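Beta-lactamase Mb2281c (Mycobacterium bovis, PDB 3I7J) is probably a serine hydrolase of the beta-lactamase and penicillin-binding protein clan, and may hydrolyse beta-lactams. Local coordinates at residues A39-P44 with A154-F159; H74-T79 with T105-S110; G81-M84 with A89-R92; G232-D237 with A243-T248. One frame throughout, in Å; residues are numbered along the deposited sequence.

Contact 1. Residues A39-P44 with A154-F159; sequences ASVTKP and ADLAVF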
loop_
_atom_site.group_PDB
_atom_site.type_symbol
_atom_site.label_atom_id
_atom_site.label_comp_id
_atom_site.label_asym_id
_atom_site.label_seq_id
_atom_site.Cartn_x
_atom_site.Cartn_y
_atom_site.Cartn_z
ATOM N N ALA A 39 -4.763 1.261 8.897
ATOM C CA ALA A 39 -3.424 1.617 9.357
ATOM C C ALA A 39 -2.612 1.916 8.092
ATOM O O ALA A 39 -3.109 2.600 7.201
ATOM C CB ALA A 39 -2.791 0.465 10.158
ATOM N N SER A 40 -1.393 1.394 7.996
ATOM C CA SER A 40 -0.542 1.649 6.828
ATOM C C SER A 40 -1.051 1.131 5.486
ATOM O O SER A 40 -0.445 1.392 4.446
ATOM C CB SER A 40 0.870 1.112 7.070
ATOM O OG SER A 40 1.572 1.955 7.953
ATOM N N VAL A 41 -2.140 0.373 5.495
ATOM C CA VAL A 41 -2.677 -0.089 4.228
ATOM C C VAL A 41 -3.289 1.166 3.597
ATOM O O VAL A 41 -3.769 1.154 2.460
ATOM C CB VAL A 41 -3.743 -1.202 4.427
ATOM C CG1 VAL A 41 -4.372 -1.590 3.089
ATOM C CG2 VAL A 41 -3.075 -2.437 5.051
ATOM N N THR A 42 -3.260 2.256 4.359
ATOM C CA THR A 42 -3.756 3.542 3.898
ATOM C C THR A 42 -2.815 4.064 2.820
ATOM O O THR A 42 -3.249 4.646 1.831
ATOM C CB THR A 42 -3.765 4.605 5.037
ATOM O OG1 THR A 42 -4.753 4.264 6.016
ATOM C CG2 THR A 42 -4.064 6.005 4.474
ATOM N N LYS A 43 -1.521 3.841 3.015
ATOM C CA LYS A 43 -0.513 4.342 2.088
ATOM C C LYS A 43 -0.739 4.087 0.605
ATOM O O LYS A 43 -0.599 4.996 -0.196
ATOM C CB LYS A 43 0.876 3.861 2.534
ATOM C CG LYS A 43 1.318 4.522 3.850
ATOM C CD LYS A 43 2.824 4.437 4.112
ATOM C CE LYS A 43 3.218 5.268 5.340
ATOM N NZ LYS A 43 2.611 4.757 6.620
ATOM N N PRO A 44 -1.106 2.858 0.218
ATOM C CA PRO A 44 -1.326 2.608 -1.212
ATOM C C PRO A 44 -2.433 3.505 -1.778
ATOM O O PRO A 44 -2.382 3.916 -2.944
ATOM C CB PRO A 44 -1.693 1.122 -1.253
ATOM C CG PRO A 44 -0.955 0.565 -0.063
ATOM C CD PRO A 44 -1.236 1.615 0.996
ATOM N N ALA A 154 -14.517 -5.303 0.210
ATOM C CA ALA A 154 -15.167 -5.089 -1.084
ATOM C C ALA A 154 -14.549 -3.899 -1.817
ATOM O O ALA A 154 -14.277 -3.968 -3.018
ATOM C CB ALA A 154 -16.667 -4.853 -0.889
ATOM N N ASP A 155 -14.357 -2.799 -1.092
ATOM C CA ASP A 155 -13.758 -1.598 -1.668
ATOM C C ASP A 155 -12.294 -1.858 -2.029
ATOM O O ASP A 155 -11.828 -1.449 -3.094
ATOM C CB ASP A 155 -13.832 -0.422 -0.684
ATOM C CG ASP A 155 -15.128 0.351 -0.788
ATOM O OD1 ASP A 155 -16.087 -0.164 -1.410
ATOM O OD2 ASP A 155 -15.192 1.474 -0.234
ATOM N N LEU A 156 -11.567 -2.535 -1.144
ATOM C CA LEU A 156 -10.166 -2.819 -1.417
ATOM C C LEU A 156 -10.027 -3.792 -2.574
ATOM O O LEU A 156 -9.028 -3.770 -3.295
ATOM C CB LEU A 156 -9.471 -3.379 -0.182
ATOM C CG LEU A 156 -9.201 -2.379 0.936
ATOM C CD1 LEU A 156 -8.232 -3.026 1.914
ATOM C CD2 LEU A 156 -8.587 -1.089 0.377
ATOM N N ALA A 157 -11.033 -4.646 -2.744
ATOM C CA ALA A 157 -11.041 -5.629 -3.825
ATOM C C ALA A 157 -11.081 -4.882 -5.155
ATOM O O ALA A 157 -10.390 -5.247 -6.105
ATOM C CB ALA A 157 -12.259 -6.535 -3.695
ATOM N N VAL A 158 -11.906 -3.839 -5.206
ATOM C CA VAL A 158 -12.036 -3.000 -6.390
ATOM C C VAL A 158 -10.700 -2.290 -6.620
ATOM O O VAL A 158 -10.226 -2.184 -7.752
ATOM C CB VAL A 158 -13.150 -1.937 -6.197
ATOM C CG1 VAL A 158 -13.182 -0.985 -7.383
ATOM C CG2 VAL A 158 -14.506 -2.624 -6.034
ATOM N N PHE A 159 -10.092 -1.810 -5.536
ATOM C CA PHE A 159 -8.809 -1.118 -5.622
ATOM C C PHE A 159 -7.761 -2.059 -6.202
ATOM O O PHE A 159 -7.019 -1.689 -7.120
ATOM C CB PHE A 159 -8.369 -0.620 -4.239
ATOM C CG PHE A 159 -7.162 0.277 -4.278
ATOM C CD1 PHE A 159 -7.203 1.501 -4.951
ATOM C CD2 PHE A 159 -5.981 -0.098 -3.653
ATOM C CE1 PHE A 159 -6.085 2.340 -4.999
ATOM C CE2 PHE A 159 -4.859 0.734 -3.697
ATOM C CZ PHE A 159 -4.913 1.960 -4.375
#
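Phe159 holds CG anti to its own nitrogen (chi1 -171°), which sends the ring from helix 153-164 toward Pro44, in the first turn of helix 42-56. The ring arrives with its rim: Pro44 O lies near the ring plane at the edge, 3.5 Å from Phe159 CZ, so the carbonyl faces the weakly positive C-H border instead of the pi cloud. Beside it, Pro44 CB meets Phe159 CE2 at 4.0 Å. One turn earlier, Leu156 reaches across with CD1 and touches Val41 CG1 at 4.3 Å, a looser apolar contact. No hydrogen bond joins the two segments. The start of helix 42-56 is secured within its own chain segment, where Thr42 OG1 donates to Ala39 O at 2.6 Å, in the carbonyl plane. Ser40 and Lys43 form an SxxK pattern at this helix start, consistent with the nucleophile and lysine of serine beta-lactamases; both hydrogen-bond to the hydroxyl of Tyr99. Val41 and Pro44 thus pack against helix 153-164 while Lys43 meets His226 of strand 224-228. Helix 119-131 adds Val127 and Leu131 round Phe159, and Leu45 and Arg48 of helix 42-56 also touch its side chain.

Contact 2. Residues H74-T79 with T105-S110; sequences HLLAHT and TVLAES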
loop_
_atom_site.group_PDB
_atom_site.type_symbol
_atom_site.label_atom_id
_atom_site.label_comp_id
_atom_site.label_asym_id
_atom_site.label_seq_id
_atom_site.Cartn_x
_atom_site.Cartn_y
_atom_site.Cartn_z
ATOM N N HIS A 74 10.641 11.333 -3.520
ATOM C CA HIS A 74 11.336 10.893 -2.307
ATOM C C HIS A 74 10.322 10.600 -1.214
ATOM O O HIS A 74 10.499 9.679 -0.414
ATOM C CB HIS A 74 12.300 11.958 -1.760
ATOM C CG HIS A 74 13.463 12.261 -2.652
ATOM N ND1 HIS A 74 13.359 13.071 -3.763
ATOM C CD2 HIS A 74 14.770 11.907 -2.567
ATOM C CE1 HIS A 74 14.550 13.209 -4.322
ATOM N NE2 HIS A 74 15.422 12.512 -3.614
ATOM N N LEU A 75 9.265 11.402 -1.156
ATOM C CA LEU A 75 8.247 11.198 -0.138
ATOM C C LEU A 75 7.510 9.884 -0.368
ATOM O O LEU A 75 7.283 9.121 0.573
ATOM C CB LEU A 75 7.274 12.371 -0.126
ATOM C CG LEU A 75 7.959 13.697 0.218
ATOM C CD1 LEU A 75 6.958 14.841 0.052
ATOM C CD2 LEU A 75 8.477 13.646 1.660
ATOM N N LEU A 76 7.160 9.615 -1.622
ATOM C CA LEU A 76 6.452 8.392 -1.989
ATOM C C LEU A 76 7.274 7.128 -1.749
ATOM O O LEU A 76 6.731 6.086 -1.365
ATOM C CB LEU A 76 6.049 8.457 -3.466
ATOM C CG LEU A 76 4.863 9.367 -3.814
ATOM C CD1 LEU A 76 4.811 9.651 -5.312
ATOM C CD2 LEU A 76 3.587 8.694 -3.350
ATOM N N ALA A 77 8.582 7.230 -1.972
ATOM C CA ALA A 77 9.493 6.100 -1.822
ATOM C C ALA A 77 10.214 6.029 -0.472
ATOM O O ALA A 77 11.074 5.172 -0.276
ATOM C CB ALA A 77 10.523 6.119 -2.954
ATOM N N HIS A 78 9.867 6.924 0.447
ATOM C CA HIS A 78 10.479 6.944 1.772
ATOM C C HIS A 78 11.989 7.174 1.731
ATOM O O HIS A 78 12.749 6.495 2.424
ATOM C CB HIS A 78 10.178 5.635 2.519
ATOM C CG HIS A 78 8.718 5.335 2.634
ATOM N ND1 HIS A 78 7.869 6.069 3.435
ATOM C CD2 HIS A 78 7.943 4.424 2.000
ATOM C CE1 HIS A 78 6.634 5.626 3.286
ATOM N NE2 HIS A 78 6.651 4.629 2.421
ATOM N N THR A 79 12.431 8.124 0.913
ATOM C CA THR A 79 13.853 8.432 0.838
ATOM C C THR A 79 14.123 9.916 1.096
ATOM O O THR A 79 15.216 10.402 0.824
ATOM C CB THR A 79 14.464 8.057 -0.545
ATOM O OG1 THR A 79 13.863 8.854 -1.574
ATOM C CG2 THR A 79 14.244 6.584 -0.853
ATOM N N THR A 105 2.558 12.694 5.230
ATOM C CA THR A 105 1.770 13.868 5.587
ATOM C C THR A 105 2.267 15.038 4.752
ATOM O O THR A 105 1.469 15.847 4.293
ATOM C CB THR A 105 1.891 14.242 7.078
ATOM O OG1 THR A 105 3.259 14.517 7.380
ATOM C CG2 THR A 105 1.400 13.111 7.955
ATOM N N VAL A 106 3.584 15.135 4.560
ATOM C CA VAL A 106 4.130 16.223 3.747
ATOM C C VAL A 106 3.640 16.040 2.309
ATOM O O VAL A 106 3.357 17.016 1.604
ATOM C CB VAL A 106 5.681 16.263 3.779
ATOM C CG1 VAL A 106 6.194 17.414 2.900
ATOM C CG2 VAL A 106 6.162 16.481 5.213
ATOM N N LEU A 107 3.520 14.781 1.894
ATOM C CA LEU A 107 3.043 14.442 0.553
ATOM C C LEU A 107 1.596 14.905 0.391
ATOM O O LEU A 107 1.260 15.597 -0.572
ATOM C CB LEU A 107 3.120 12.931 0.331
ATOM C CG LEU A 107 2.539 12.408 -0.985
ATOM C CD1 LEU A 107 3.344 12.971 -2.149
ATOM C CD2 LEU A 107 2.595 10.880 -0.994
ATOM N N ALA A 108 0.748 14.516 1.339
ATOM C CA ALA A 108 -0.655 14.899 1.311
ATOM C C ALA A 108 -0.784 16.424 1.358
ATOM O O ALA A 108 -1.653 16.997 0.703
ATOM C CB ALA A 108 -1.405 14.266 2.500
ATOM N N GLU A 109 0.075 17.075 2.138
ATOM C CA GLU A 109 0.050 18.531 2.254
ATOM C C GLU A 109 0.380 19.209 0.928
ATOM O O GLU A 109 -0.220 20.225 0.576
ATOM C CB GLU A 109 1.040 19.007 3.324
ATOM C CG GLU A 109 0.569 18.723 4.734
ATOM C CD GLU A 109 1.589 19.062 5.797
ATOM O OE1 GLU A 109 2.776 19.286 5.470
ATOM O OE2 GLU A 109 1.199 19.092 6.980
ATOM N N SER A 110 1.342 18.654 0.197
ATOM C CA SER A 110 1.722 19.225 -1.088
ATOM C C SER A 110 0.575 19.107 -2.088
ATOM O O SER A 110 0.206 20.087 -2.732
ATOM C CB SER A 110 2.968 18.527 -1.644
ATOM O OG SER A 110 4.075 18.711 -0.776
#
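Leu76 and Leu107 meet through single methyl groups, their side chains crossing at about a right angle. The methyls Leu76 CD2 and Leu107 CD2 are only 3.4 Å apart, tighter than usual van der Waals contact, and Leu76 CG also comes to 3.9 Å from Leu107 CD2. The two leucines use different first torsions: in Leu76 CG stands anti to the carbonyl carbon (chi1 -75°), whereas in Leu107 it stands anti to the backbone nitrogen (chi1 175°), and the two branches converge from their separate helices. Leu75 makes the second crossing. It lies roughly perpendicular to Val106, and its CD1 branch touches Val106 CG1 at 3.9 Å while resting equally close, 3.9 Å, to Leu107 N. The methyl therefore covers the backbone where Val106 passes into Leu107. Nearer the main chains, Leu75 CB and Leu107 CB approach to 4.2 Å, where the CA atoms of the two segments come nearest, Leu75 to Leu107 at 6.2 Å. No hydrogen bond joins the segments; the side-chain contacts are aliphatic. Helix 42-56 packs alongside, Ala50 touching both Leu76 and Leu107 and Ala47 touching Leu76, while Leu75 also reaches Ala65 in a loop. Beyond these leucines the short helix 72-76 stops in a Schellman motif: His78 takes a positive phi, Thr79 N bonds back to His74 O at 2.8 Å, and a weak bond runs from His78 N to Leu75 O. This is helix-to-helix packing in the mainly helical part of the beta-lactamase fold, finished by a classical C-terminal helix cap.

Contact 3. Residues G81-M84 with A89-R92; sequences GLAM and ALAR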
loop_
_atom_site.group_PDB
_atom_site.type_symbol
_atom_site.label_atom_id
_atom_site.label_comp_id
_atom_site.label_asym_id
_atom_site.label_seq_id
_atom_site.Cartn_x
_atom_site.Cartn_y
_atom_site.Cartn_z
ATOM N N GLY A 81 14.657 11.362 3.824
ATOM C CA GLY A 81 15.566 11.575 4.936
ATOM C C GLY A 81 14.803 12.054 6.153
ATOM O O GLY A 81 15.374 12.353 7.204
ATOM N N LEU A 82 13.487 12.119 6.000
ATOM C CA LEU A 82 12.593 12.572 7.049
ATOM C C LEU A 82 12.389 11.498 8.115
ATOM O O LEU A 82 12.434 10.298 7.834
ATOM C CB LEU A 82 11.257 12.952 6.417
ATOM C CG LEU A 82 10.516 14.240 6.768
ATOM C CD1 LEU A 82 11.455 15.387 7.110
ATOM C CD2 LEU A 82 9.654 14.583 5.572
ATOM N N ALA A 83 12.162 11.945 9.343
ATOM C CA ALA A 83 11.951 11.047 10.459
ATOM C C ALA A 83 10.654 10.278 10.285
ATOM O O ALA A 83 9.816 10.608 9.440
ATOM C CB ALA A 83 11.912 11.835 11.769
HETATM N N MSE A 84 10.484 9.262 11.120
HETATM C CA MSE A 84 9.306 8.414 11.084
HETATM C C MSE A 84 7.999 9.115 11.438
HETATM O O MSE A 84 7.003 8.960 10.733
HETATM C CB MSE A 84 9.506 7.233 12.030
HETATM C CG MSE A 84 8.228 6.469 12.324
HETATM SE SE MSE A 84 7.567 5.509 10.784
HETATM C CE MSE A 84 8.447 3.798 11.193
ATOM N N ALA A 89 14.625 16.025 10.133
ATOM C CA ALA A 89 15.453 15.535 9.041
ATOM C C ALA A 89 16.619 14.750 9.624
ATOM O O ALA A 89 17.526 15.327 10.226
ATOM C CB ALA A 89 15.963 16.706 8.204
ATOM N N LEU A 90 16.593 13.431 9.443
ATOM C CA LEU A 90 17.644 12.564 9.976
ATOM C C LEU A 90 18.691 12.135 8.957
ATOM O O LEU A 90 19.711 11.561 9.332
ATOM C CB LEU A 90 17.017 11.322 10.607
ATOM C CG LEU A 90 16.092 11.579 11.798
ATOM C CD1 LEU A 90 15.517 10.256 12.296
ATOM C CD2 LEU A 90 16.867 12.275 12.905
ATOM N N ALA A 91 18.446 12.408 7.678
ATOM C CA ALA A 91 19.400 12.033 6.635
ATOM C C ALA A 91 19.230 12.877 5.380
ATOM O O ALA A 91 18.238 13.588 5.227
ATOM C CB ALA A 91 19.245 10.551 6.287
ATOM N N ARG A 92 20.209 12.790 4.484
ATOM C CA ARG A 92 20.185 13.529 3.227
ATOM C C ARG A 92 19.281 12.800 2.242
ATOM O O ARG A 92 19.419 11.599 2.036
ATOM C CB ARG A 92 21.597 13.625 2.644
ATOM C CG ARG A 92 22.611 14.242 3.593
ATOM C CD ARG A 92 24.019 14.291 3.001
ATOM N NE ARG A 92 24.105 15.142 1.816
ATOM C CZ ARG A 92 23.834 14.741 0.577
ATOM N NH1 ARG A 92 23.461 13.490 0.349
ATOM N NH2 ARG A 92 23.936 15.593 -0.436
#
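Leu90 lies against the backbone of Gly81 and the methyl of Ala83, where a loop between helices 72-76 and 101-115 turns back on itself and is tied by one isolated beta bridge, Leu82 with Ala89. From the main chain outward, Leu90 CB sits 3.9 Å from Gly81 O. Its CG is anti to the carbonyl carbon (chi1 -62°), which carries the branch along to Ala83, with CG 4.2 Å from Ala83 CB. At the tip, CD1 approaches Ala83 CB to 4.0 Å and is also close to Ala83 CA. Leu90 is exposed, whereas Ala83, which it touches, is buried. Leu82 turns its CB away from the other segment and packs on Tyr102 and Val106 of helix 101-115, joining the loop to the helical part of the fold. Ala83 O is bonded by the hydroxyl of Ser100, and Gly81 brings its bare CA within 4.1 Å of Ala91 CB. At a positive phi, Gly81 CA also makes a CA-H...O contact with Ala91 O at 3.4 Å. The turn is held by a single acceptor with two donors: Leu90 N reaches Gly81 O at 2.8 Å nearly along the C=O axis, and Ala91 N reaches it at 3.1 Å in the carbonyl plane, on a lone pair; both bonds are bent at the hydrogen, 142° for Leu90 N and 137° for Ala91 N.

Contact 4. Residues G232-D237 with A243-T248; sequences GFIWVD and ALVVLT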
loop_
_atom_site.group_PDB
_atom_site.type_symbol
_atom_site.label_atom_id
_atom_site.label_comp_id
_atom_site.label_asym_id
_atom_site.label_seq_id
_atom_site.Cartn_x
_atom_site.Cartn_y
_atom_site.Cartn_z
ATOM N N GLY A 232 -3.863 -5.961 8.713
ATOM C CA GLY A 232 -4.454 -6.081 7.392
ATOM C C GLY A 232 -3.367 -5.906 6.345
ATOM O O GLY A 232 -2.302 -5.375 6.650
ATOM N N PHE A 233 -3.609 -6.357 5.120
ATOM C CA PHE A 233 -2.611 -6.205 4.082
ATOM C C PHE A 233 -3.179 -6.384 2.679
ATOM O O PHE A 233 -4.298 -6.870 2.489
ATOM C CB PHE A 233 -1.448 -7.196 4.288
ATOM C CG PHE A 233 -1.782 -8.638 3.949
ATOM C CD1 PHE A 233 -1.956 -9.051 2.627
ATOM C CD2 PHE A 233 -1.889 -9.589 4.960
ATOM C CE1 PHE A 233 -2.230 -10.394 2.321
ATOM C CE2 PHE A 233 -2.163 -10.928 4.666
ATOM C CZ PHE A 233 -2.333 -11.333 3.345
ATOM N N ILE A 234 -2.391 -5.977 1.695
ATOM C CA ILE A 234 -2.780 -6.133 0.314
ATOM C C ILE A 234 -1.535 -6.318 -0.532
ATOM O O ILE A 234 -0.561 -5.581 -0.398
ATOM C CB ILE A 234 -3.572 -4.906 -0.215
ATOM C CG1 ILE A 234 -3.849 -5.081 -1.716
ATOM C CG2 ILE A 234 -2.782 -3.608 0.012
ATOM C CD1 ILE A 234 -4.771 -4.001 -2.303
ATOM N N TRP A 235 -1.548 -7.350 -1.363
ATOM C CA TRP A 235 -0.448 -7.561 -2.276
ATOM C C TRP A 235 -1.030 -7.903 -3.628
ATOM O O TRP A 235 -2.126 -8.463 -3.735
ATOM C CB TRP A 235 0.556 -8.631 -1.789
ATOM C CG TRP A 235 0.056 -10.036 -1.539
ATOM C CD1 TRP A 235 0.019 -10.680 -0.333
ATOM C CD2 TRP A 235 -0.348 -11.003 -2.517
ATOM N NE1 TRP A 235 -0.372 -11.986 -0.501
ATOM C CE2 TRP A 235 -0.604 -12.212 -1.832
ATOM C CE3 TRP A 235 -0.513 -10.971 -3.909
ATOM C CZ2 TRP A 235 -1.020 -13.383 -2.492
ATOM C CZ3 TRP A 235 -0.926 -12.130 -4.565
ATOM C CH2 TRP A 235 -1.172 -13.318 -3.856
ATOM N N VAL A 236 -0.292 -7.511 -4.655
ATOM C CA VAL A 236 -0.669 -7.721 -6.041
ATOM C C VAL A 236 0.561 -8.355 -6.655
ATOM O O VAL A 236 1.652 -7.806 -6.554
ATOM C CB VAL A 236 -0.937 -6.369 -6.739
ATOM C CG1 VAL A 236 -1.447 -6.591 -8.154
ATOM C CG2 VAL A 236 -1.934 -5.558 -5.921
ATOM N N ASP A 237 0.399 -9.514 -7.275
ATOM C CA ASP A 237 1.539 -10.183 -7.881
ATOM C C ASP A 237 1.355 -10.112 -9.397
ATOM O O ASP A 237 0.532 -10.827 -9.954
ATOM C CB ASP A 237 1.585 -11.639 -7.402
ATOM C CG ASP A 237 2.855 -12.347 -7.810
ATOM O OD1 ASP A 237 3.327 -12.102 -8.943
ATOM O OD2 ASP A 237 3.370 -13.161 -7.008
ATOM N N ALA A 243 -4.243 -10.907 -6.890
ATOM C CA ALA A 243 -4.189 -9.973 -5.773
ATOM C C ALA A 243 -4.874 -10.597 -4.566
ATOM O O ALA A 243 -5.822 -11.373 -4.706
ATOM C CB ALA A 243 -4.878 -8.665 -6.140
ATOM N N LEU A 244 -4.388 -10.265 -3.378
ATOM C CA LEU A 244 -4.984 -10.792 -2.161
ATOM C C LEU A 244 -5.165 -9.674 -1.166
ATOM O O LEU A 244 -4.245 -8.901 -0.915
ATOM C CB LEU A 244 -4.103 -11.891 -1.545
ATOM C CG LEU A 244 -4.507 -12.368 -0.140
ATOM C CD1 LEU A 244 -5.915 -12.950 -0.156
ATOM C CD2 LEU A 244 -3.504 -13.405 0.356
ATOM N N VAL A 245 -6.368 -9.579 -0.621
ATOM C CA VAL A 245 -6.680 -8.570 0.377
ATOM C C VAL A 245 -7.100 -9.287 1.657
ATOM O O VAL A 245 -7.976 -10.152 1.622
ATOM C CB VAL A 245 -7.855 -7.668 -0.071
ATOM C CG1 VAL A 245 -8.375 -6.878 1.117
ATOM C CG2 VAL A 245 -7.399 -6.705 -1.173
ATOM N N VAL A 246 -6.460 -8.955 2.775
ATOM C CA VAL A 246 -6.823 -9.543 4.061
ATOM C C VAL A 246 -6.929 -8.458 5.126
ATOM O O VAL A 246 -5.991 -7.690 5.340
ATOM C CB VAL A 246 -5.802 -10.608 4.562
ATOM C CG1 VAL A 246 -6.162 -11.030 5.986
ATOM C CG2 VAL A 246 -5.822 -11.841 3.658
ATOM N N LEU A 247 -8.082 -8.403 5.785
ATOM C CA LEU A 247 -8.329 -7.439 6.855
ATOM C C LEU A 247 -8.840 -8.179 8.088
ATOM O O LEU A 247 -9.797 -8.958 8.001
ATOM C CB LEU A 247 -9.365 -6.395 6.419
ATOM C CG LEU A 247 -9.025 -5.489 5.228
ATOM C CD1 LEU A 247 -10.193 -4.539 4.980
ATOM C CD2 LEU A 247 -7.744 -4.705 5.497
ATOM N N THR A 248 -8.187 -7.947 9.224
ATOM C CA THR A 248 -8.567 -8.572 10.488
ATOM C C THR A 248 -8.690 -7.521 11.583
ATOM O O THR A 248 -8.200 -6.393 11.450
ATOM C CB THR A 248 -7.533 -9.608 10.974
ATOM O OG1 THR A 248 -6.451 -8.940 11.642
ATOM C CG2 THR A 248 -6.989 -10.414 9.806
#
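A beta hairpin at the middle of the antiparallel sheet brings strand 232-237 against strand 243-248, their directions 176° apart, and Phe233 and Trp235 fold over the partner strand. In both, CG sits in the crowded position between backbone nitrogen and carbonyl carbon (Trp235 chi1 59°), which swings the rings across to Leu244 and Val246. Val246 CB lies over one face of the Phe233 ring, 3.9 Å from its centroid, a CH-pi contact; Leu244 CD2 comes to the edge of the same ring, in its plane, 3.8 Å from Phe233 CE1. Leu244 CB likewise stands over a face of Trp235, 3.7 Å from the centroid of the six-membered ring. Trp235 NE1 finds its polar partner in Ser264 of the C-terminal helix 256-271, and Trp260 of that helix meets Phe233 edge-to-face. The central antiparallel sheet of the serine beta-lactamase fold is thus covered by this helix on the Phe233, Trp235, Leu244 and Val246 face. On the face of Ile234, Val236, Ala243 and Val245, helix 153-164 packs on Val236 and Ala243, while Ile234 and Val245 lie side by side, Ile234 CD1 to Val245 CG2 at 3.9 Å. Phe233 pairs with Val246 and Trp235 with Leu244 as hydrogen-bonded pairs, the bond from Phe233 N to Val246 O measuring 2.7 Å. Gly232 CA lies 4.0 Å from Leu247 CD2.

Contacts 1 and 4 have centres 8 Å apart and touch directly: Val41 CG2 lies 3.4 Å from Gly232 O, and Leu156 CB lies 3.9 Å from Val245 CG1, so helix 153-164 and the start of helix 42-56 rest on the hairpin. Contact 2 meets contact 1 at the presumed active site, where Lys43 CE packs against His78 CE1 at 4.0 Å. Contact 3 is nested in the chain loop closed by contact 2, itself nested in that of contact 1; Leu82 CD2 touches Val106 CG2 at 4.0 Å. Contacts 3 and 4 stand on opposite sides of the chain's centre, about 29 Å apart between centres.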